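Local coordinates for protein putative ring-cleaving dioxygenase mhqO (Bacillus subtilis subsp. subtilis, PDB 3OAJ) that probably cleaves the rings of aromatic compounds as an iron(II)-dependent extradiol dioxygenase, at residues 251-255 against 266-270; 36-41 against 248-252. One frame throughout, in Å; residues are numbered along the deposited sequence.

Contact 1 (251-255 against 266-270); sequences YFNAI and EIATD. With ZN (zinc ion), chain C.
In the beta hairpin of strands 253-258 and 264-269, Ala254 and Phe252 meet Glu266, which the second vicinal-oxygen-chelate (VOC) module contributes to a metal site shared with His11 of the first and His218 of the second. Glu266 OE1 binds the zinc ion at 1.8 Å, and the two histidines complete the two-His, one-carboxylate triad that probably holds iron(II) in the working enzyme. The Glu266 chain runs out extended with CG anti to the backbone N (chi1 170°), which brings the carboxylate up beside Ala254 of the neighbouring strand; Glu266 OE2 comes to 3.1 Å from Ala254 CB and 3.5 Å from Phe252 CE1. The Phe252 ring and the carboxylate are inclined by 49°, and the ring also touches Ala268 CB through CD1, filling the metal-side face next to His10 and His11. Ile255 and Ile267 occupy the other face beneath helix 226-238, side by side and pointing the same way, with Ile255 CG1 3.6 Å from Ile267 CB. Their backbones form a hydrogen-bonded antiparallel pair: Ile255 N gives to Ile267 O, and Ile267 N gives to Ile255 O at 2.8 Å. Ala254 and Ala268 form the adjoining non-hydrogen-bonded pair. Beyond it, Thr269 N still bonds Asn253 O, but the return bond goes to a side chain. Thr269 OG1, between its own N and carbonyl carbon (chi1 60°), accepts Asn253 N at 3.0 Å and is also bonded to Pro271 O. Past this point the strands spread, and one water donates to both Tyr251 O and Asp270 O.

Contact 2 (36-41 against 248-252); sequences KQTVNF and DRNYF
The Tyr251 ring lies between Lys36 on one face and CB of its own neighbour Asn250 on the opposite face. Lys36 crosses the ring at about a right angle, its CE making a CH-pi contact 4.0 Å from the centroid of Tyr251, while Lys36 CD sits 3.4 Å from Tyr251 OH. The lysine chain starts with CG anti to the backbone N (chi1 -169°) and then bends at both chi2 and chi3, laying CG, CD and CE across one face of the ring at its hydroxyl end. Its NZ forms salt bridges with Asp277 and Glu278; Asp277 also takes the hydrogen bond of Tyr251 OH, so one carboxylate joins the polar ends of both side chains. Further along, Arg249 CD stands over one face of the Phe41 ring, displaced toward the rim, and Arg249 NH1 approaches Phe41 CB at 3.5 Å. The ring and guanidinium planes are 38° apart. Obliquely, Asp248 O comes within 3.6 Å of Phe41 CZ. These contacts join edge strand 33-39 of the first VOC module, and the residues just after it, to the loop between strands 247-248 and 253-258 of the second; 33-39 and 247-248 are the outermost strands of one curved sheet around the metal. That loop is shaped by an Asx turn, Asp248 OD1 accepting Asn250 N at 2.8 Å nearly along its C-O axis, and by Arg249 N bonding Phe252 O. Arg249 NE is held by Tyr256 OH; its side chain lies near a sulfate, probably from the crystallisation liquor, and the metal site. Between the two aromatic contacts a water donates to Thr38 OG1 at 3.1 Å and accepts from Asn250 ND2 at 3.2 Å; Thr38 OG1 is also bonded to Met288 O.

Overall arrangement
From the N terminus, the chain first reaches 36-41 on an edge strand of the first VOC module. Some 206 residues later 248-252 returns to it, and contact 2 closes that long loop. Contact 1 follows at once: its first segment overlaps the last two residues of contact 2, and it closes a hairpin, with ten residues between its segments, half of them still strand. The two loops neither nest nor cross but run in series through Tyr251 and Phe252. Contact 2 brings the loop beside one edge of the sheet up to the strand at its other edge, whereas contact 1 pairs neighbouring strands within it. Ala254 CB packs on Arg249 CG at 3.9 Å.

Contact 1 (251-255 against 266-270)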
loop_
_atom_site.group_PDB
_atom_site.type_symbol
_atom_site.label_atom_id
_atom_site.label_comp_id
_atom_site.label_asym_id
_atom_site.label_seq_id
_atom_site.Cartn_x
_atom_site.Cartn_y
_atom_site.Cartn_z
ATOM N N TYR A 251 0.957 -15.414 0.504
ATOM C CA TYR A 251 0.160 -14.842 -0.603
ATOM C C TYR A 251 1.057 -14.233 -1.677
ATOM O O TYR A 251 0.585 -13.777 -2.713
ATOM C CB TYR A 251 -0.872 -13.858 -0.033
ATOM C CG TYR A 251 -1.537 -14.510 1.157
ATOM C CD1 TYR A 251 -1.262 -14.100 2.468
ATOM C CD2 TYR A 251 -2.350 -15.628 0.977
ATOM C CE1 TYR A 251 -1.824 -14.771 3.561
ATOM C CE2 TYR A 251 -2.905 -16.300 2.061
ATOM C CZ TYR A 251 -2.637 -15.863 3.345
ATOM O OH TYR A 251 -3.206 -16.538 4.396
ATOM N N PHE A 252 2.357 -14.249 -1.403
ATOM C CA PHE A 252 3.426 -13.778 -2.307
ATOM C C PHE A 252 4.741 -14.114 -1.608
ATOM O O PHE A 252 4.748 -14.352 -0.402
ATOM C CB PHE A 252 3.331 -12.255 -2.578
ATOM C CG PHE A 252 3.234 -11.417 -1.334
ATOM C CD1 PHE A 252 4.380 -10.968 -0.679
ATOM C CD2 PHE A 252 1.984 -11.094 -0.794
ATOM C CE1 PHE A 252 4.294 -10.189 0.473
ATOM C CE2 PHE A 252 1.903 -10.325 0.377
ATOM C CZ PHE A 252 3.049 -9.896 1.027
ATOM N N ASN A 253 5.835 -14.154 -2.375
ATOM C CA ASN A 253 7.191 -14.205 -1.827
ATOM C C ASN A 253 7.747 -12.782 -1.843
ATOM O O ASN A 253 7.380 -11.977 -2.704
ATOM C CB ASN A 253 8.072 -15.152 -2.647
ATOM C CG ASN A 253 7.650 -16.612 -2.507
ATOM O OD1 ASN A 253 7.181 -17.034 -1.452
ATOM N ND2 ASN A 253 7.775 -17.374 -3.590
ATOM N N ALA A 254 8.600 -12.480 -0.869
ATOM C CA ALA A 254 9.128 -11.137 -0.637
ATOM C C ALA A 254 10.643 -11.099 -0.491
ATOM O O ALA A 254 11.225 -11.990 0.106
ATOM C CB ALA A 254 8.507 -10.558 0.620
ATOM N N ILE A 255 11.261 -10.060 -1.060
ATOM C CA ILE A 255 12.616 -9.638 -0.690
ATOM C C ILE A 255 12.555 -8.165 -0.332
ATOM O O ILE A 255 11.716 -7.423 -0.856
ATOM C CB ILE A 255 13.658 -9.873 -1.813
ATOM C CG1 ILE A 255 13.266 -9.142 -3.111
ATOM C CG2 ILE A 255 13.799 -11.372 -2.076
ATOM C CD1 ILE A 255 14.299 -9.277 -4.235
ATOM N N GLU A 266 10.505 -3.205 -1.144
ATOM C CA GLU A 266 10.303 -4.646 -1.184
ATOM C C GLU A 266 10.023 -5.001 -2.637
ATOM O O GLU A 266 9.486 -4.180 -3.375
ATOM C CB GLU A 266 9.107 -5.012 -0.295
ATOM C CG GLU A 266 8.600 -6.472 -0.417
ATOM C CD GLU A 266 7.380 -6.738 0.427
ATOM O OE1 GLU A 266 6.897 -5.820 1.119
ATOM O OE2 GLU A 266 6.884 -7.882 0.381
ATOM N N ILE A 267 10.446 -6.188 -3.061
ATOM C CA ILE A 267 9.935 -6.770 -4.311
ATOM C C ILE A 267 9.089 -7.972 -3.903
ATOM O O ILE A 267 9.578 -8.870 -3.218
ATOM C CB ILE A 267 11.061 -7.212 -5.279
ATOM C CG1 ILE A 267 12.119 -6.104 -5.473
ATOM C CG2 ILE A 267 10.458 -7.766 -6.613
ATOM C CD1 ILE A 267 11.627 -4.845 -6.105
ATOM N N ALA A 268 7.828 -7.968 -4.331
ATOM C CA ALA A 268 6.866 -9.017 -4.028
ATOM C C ALA A 268 6.337 -9.616 -5.315
ATOM O O ALA A 268 6.032 -8.896 -6.275
ATOM C CB ALA A 268 5.709 -8.448 -3.225
ATOM N N THR A 269 6.202 -10.934 -5.326
ATOM C CA THR A 269 5.695 -11.609 -6.497
ATOM C C THR A 269 4.193 -11.416 -6.665
ATOM O O THR A 269 3.438 -11.448 -5.676
ATOM C CB THR A 269 5.974 -13.121 -6.439
ATOM O OG1 THR A 269 5.356 -13.698 -5.282
ATOM C CG2 THR A 269 7.470 -13.427 -6.440
ATOM N N ASP A 270 3.740 -11.247 -7.912
ATOM C CA ASP A 270 2.297 -11.165 -8.160
ATOM C C ASP A 270 1.558 -12.419 -7.657
ATOM O O ASP A 270 0.583 -12.290 -6.919
ATOM C CB ASP A 270 1.962 -10.881 -9.639
ATOM C CG ASP A 270 2.254 -9.434 -10.048
ATOM O OD1 ASP A 270 2.519 -8.583 -9.164
ATOM O OD2 ASP A 270 2.244 -9.153 -11.269
HETATM ZN ZN ZN C . 5.437 -5.984 2.142
HETATM O O HOH W 1 0.142 -11.392 -4.302
#

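Contact 2 (36-41 against 248-252)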
loop_
_atom_site.group_PDB
_atom_site.type_symbol
_atom_site.label_atom_id
_atom_site.label_comp_id
_atom_site.label_asym_id
_atom_site.label_seq_id
_atom_site.Cartn_x
_atom_site.Cartn_y
_atom_site.Cartn_z
ATOM N N LYS A 36 -7.726 -10.432 3.274
ATOM C CA LYS A 36 -7.023 -11.407 4.124
ATOM C C LYS A 36 -6.854 -10.882 5.537
ATOM O O LYS A 36 -6.383 -9.762 5.753
ATOM C CB LYS A 36 -5.647 -11.757 3.511
ATOM C CG LYS A 36 -4.939 -12.964 4.160
ATOM C CD LYS A 36 -5.713 -14.262 3.939
ATOM C CE LYS A 36 -6.010 -14.495 2.472
ATOM N NZ LYS A 36 -6.707 -15.802 2.248
ATOM N N GLN A 37 -7.253 -11.700 6.507
ATOM C CA GLN A 37 -6.881 -11.429 7.879
ATOM C C GLN A 37 -5.964 -12.536 8.321
ATOM O O GLN A 37 -6.298 -13.732 8.258
ATOM C CB GLN A 37 -8.068 -11.264 8.832
ATOM C CG GLN A 37 -9.071 -12.350 8.803
ATOM C CD GLN A 37 -10.063 -12.207 9.930
ATOM O OE1 GLN A 37 -9.711 -12.333 11.119
ATOM N NE2 GLN A 37 -11.310 -11.920 9.572
ATOM N N THR A 38 -4.781 -12.118 8.735
ATOM C CA THR A 38 -3.788 -13.055 9.220
ATOM C C THR A 38 -3.049 -12.390 10.360
ATOM O O THR A 38 -3.568 -11.437 10.949
ATOM C CB THR A 38 -2.883 -13.576 8.047
ATOM O OG1 THR A 38 -2.018 -14.617 8.521
ATOM C CG2 THR A 38 -2.065 -12.454 7.386
ATOM N N VAL A 39 -1.876 -12.904 10.694
ATOM C CA VAL A 39 -1.048 -12.310 11.733
ATOM C C VAL A 39 0.310 -11.910 11.157
ATOM O O VAL A 39 0.699 -12.380 10.084
ATOM C CB VAL A 39 -0.869 -13.260 12.950
ATOM C CG1 VAL A 39 -2.212 -13.539 13.633
ATOM C CG2 VAL A 39 -0.182 -14.568 12.553
ATOM N N ASN A 40 1.018 -11.038 11.872
ATOM C CA ASN A 40 2.386 -10.675 11.510
ATOM C C ASN A 40 3.282 -11.903 11.638
ATOM O O ASN A 40 3.283 -12.575 12.669
ATOM C CB ASN A 40 2.880 -9.552 12.434
ATOM C CG ASN A 40 4.225 -8.969 12.008
ATOM O OD1 ASN A 40 4.986 -9.587 11.257
ATOM N ND2 ASN A 40 4.523 -7.768 12.495
ATOM N N PHE A 41 4.034 -12.201 10.582
ATOM C CA PHE A 41 4.970 -13.318 10.612
ATOM C C PHE A 41 5.957 -13.227 11.760
ATOM O O PHE A 41 6.318 -14.247 12.342
ATOM C CB PHE A 41 5.741 -13.413 9.301
ATOM C CG PHE A 41 5.113 -14.321 8.308
ATOM C CD1 PHE A 41 4.128 -13.853 7.449
ATOM C CD2 PHE A 41 5.494 -15.655 8.236
ATOM C CE1 PHE A 41 3.542 -14.696 6.518
ATOM C CE2 PHE A 41 4.910 -16.506 7.313
ATOM C CZ PHE A 41 3.924 -16.026 6.454
ATOM N N ASP A 248 8.860 -16.464 2.230
ATOM C CA ASP A 248 7.521 -16.901 1.825
ATOM C C ASP A 248 6.451 -16.267 2.731
ATOM O O ASP A 248 6.362 -16.593 3.925
ATOM C CB ASP A 248 7.488 -18.435 1.886
ATOM C CG ASP A 248 6.133 -19.026 1.535
ATOM O OD1 ASP A 248 5.155 -18.281 1.303
ATOM O OD2 ASP A 248 6.055 -20.274 1.495
ATOM N N ARG A 249 5.666 -15.339 2.182
ATOM C CA ARG A 249 4.589 -14.676 2.943
ATOM C C ARG A 249 3.215 -15.255 2.646
ATOM O O ARG A 249 2.188 -14.628 2.942
ATOM C CB ARG A 249 4.593 -13.158 2.701
ATOM C CG ARG A 249 5.945 -12.463 2.929
ATOM C CD ARG A 249 6.470 -12.689 4.337
ATOM N NE ARG A 249 7.349 -11.619 4.797
ATOM C CZ ARG A 249 8.071 -11.653 5.921
ATOM N NH1 ARG A 249 8.061 -12.729 6.705
ATOM N NH2 ARG A 249 8.830 -10.616 6.256
ATOM N N ASN A 250 3.207 -16.455 2.059
ATOM C CA ASN A 250 1.989 -17.226 1.770
ATOM C C ASN A 250 1.248 -16.711 0.545
ATOM O O ASN A 250 0.956 -17.479 -0.360
ATOM C CB ASN A 250 1.053 -17.294 3.000
ATOM C CG ASN A 250 0.032 -18.429 2.920
ATOM O OD1 ASN A 250 -0.071 -19.137 1.920
ATOM N ND2 ASN A 250 -0.725 -18.604 3.994
ATOM N N TYR A 251 0.957 -15.414 0.504
ATOM C CA TYR A 251 0.160 -14.842 -0.603
ATOM C C TYR A 251 1.057 -14.233 -1.677
ATOM O O TYR A 251 0.585 -13.777 -2.713
ATOM C CB TYR A 251 -0.872 -13.858 -0.033
ATOM C CG TYR A 251 -1.537 -14.510 1.157
ATOM C CD1 TYR A 251 -1.262 -14.100 2.468
ATOM C CD2 TYR A 251 -2.350 -15.628 0.977
ATOM C CE1 TYR A 251 -1.824 -14.771 3.561
ATOM C CE2 TYR A 251 -2.905 -16.300 2.061
ATOM C CZ TYR A 251 -2.637 -15.863 3.345
ATOM O OH TYR A 251 -3.206 -16.538 4.396
ATOM N N PHE A 252 2.357 -14.249 -1.403
ATOM C CA PHE A 252 3.426 -13.778 -2.307
ATOM C C PHE A 252 4.741 -14.114 -1.608
ATOM O O PHE A 252 4.748 -14.352 -0.402
ATOM C CB PHE A 252 3.331 -12.255 -2.578
ATOM C CG PHE A 252 3.234 -11.417 -1.334
ATOM C CD1 PHE A 252 4.380 -10.968 -0.679
ATOM C CD2 PHE A 252 1.984 -11.094 -0.794
ATOM C CE1 PHE A 252 4.294 -10.189 0.473
ATOM C CE2 PHE A 252 1.903 -10.325 0.377
ATOM C CZ PHE A 252 3.049 -9.896 1.027
HETATM O O HOH W 2 -1.507 -16.991 6.636
#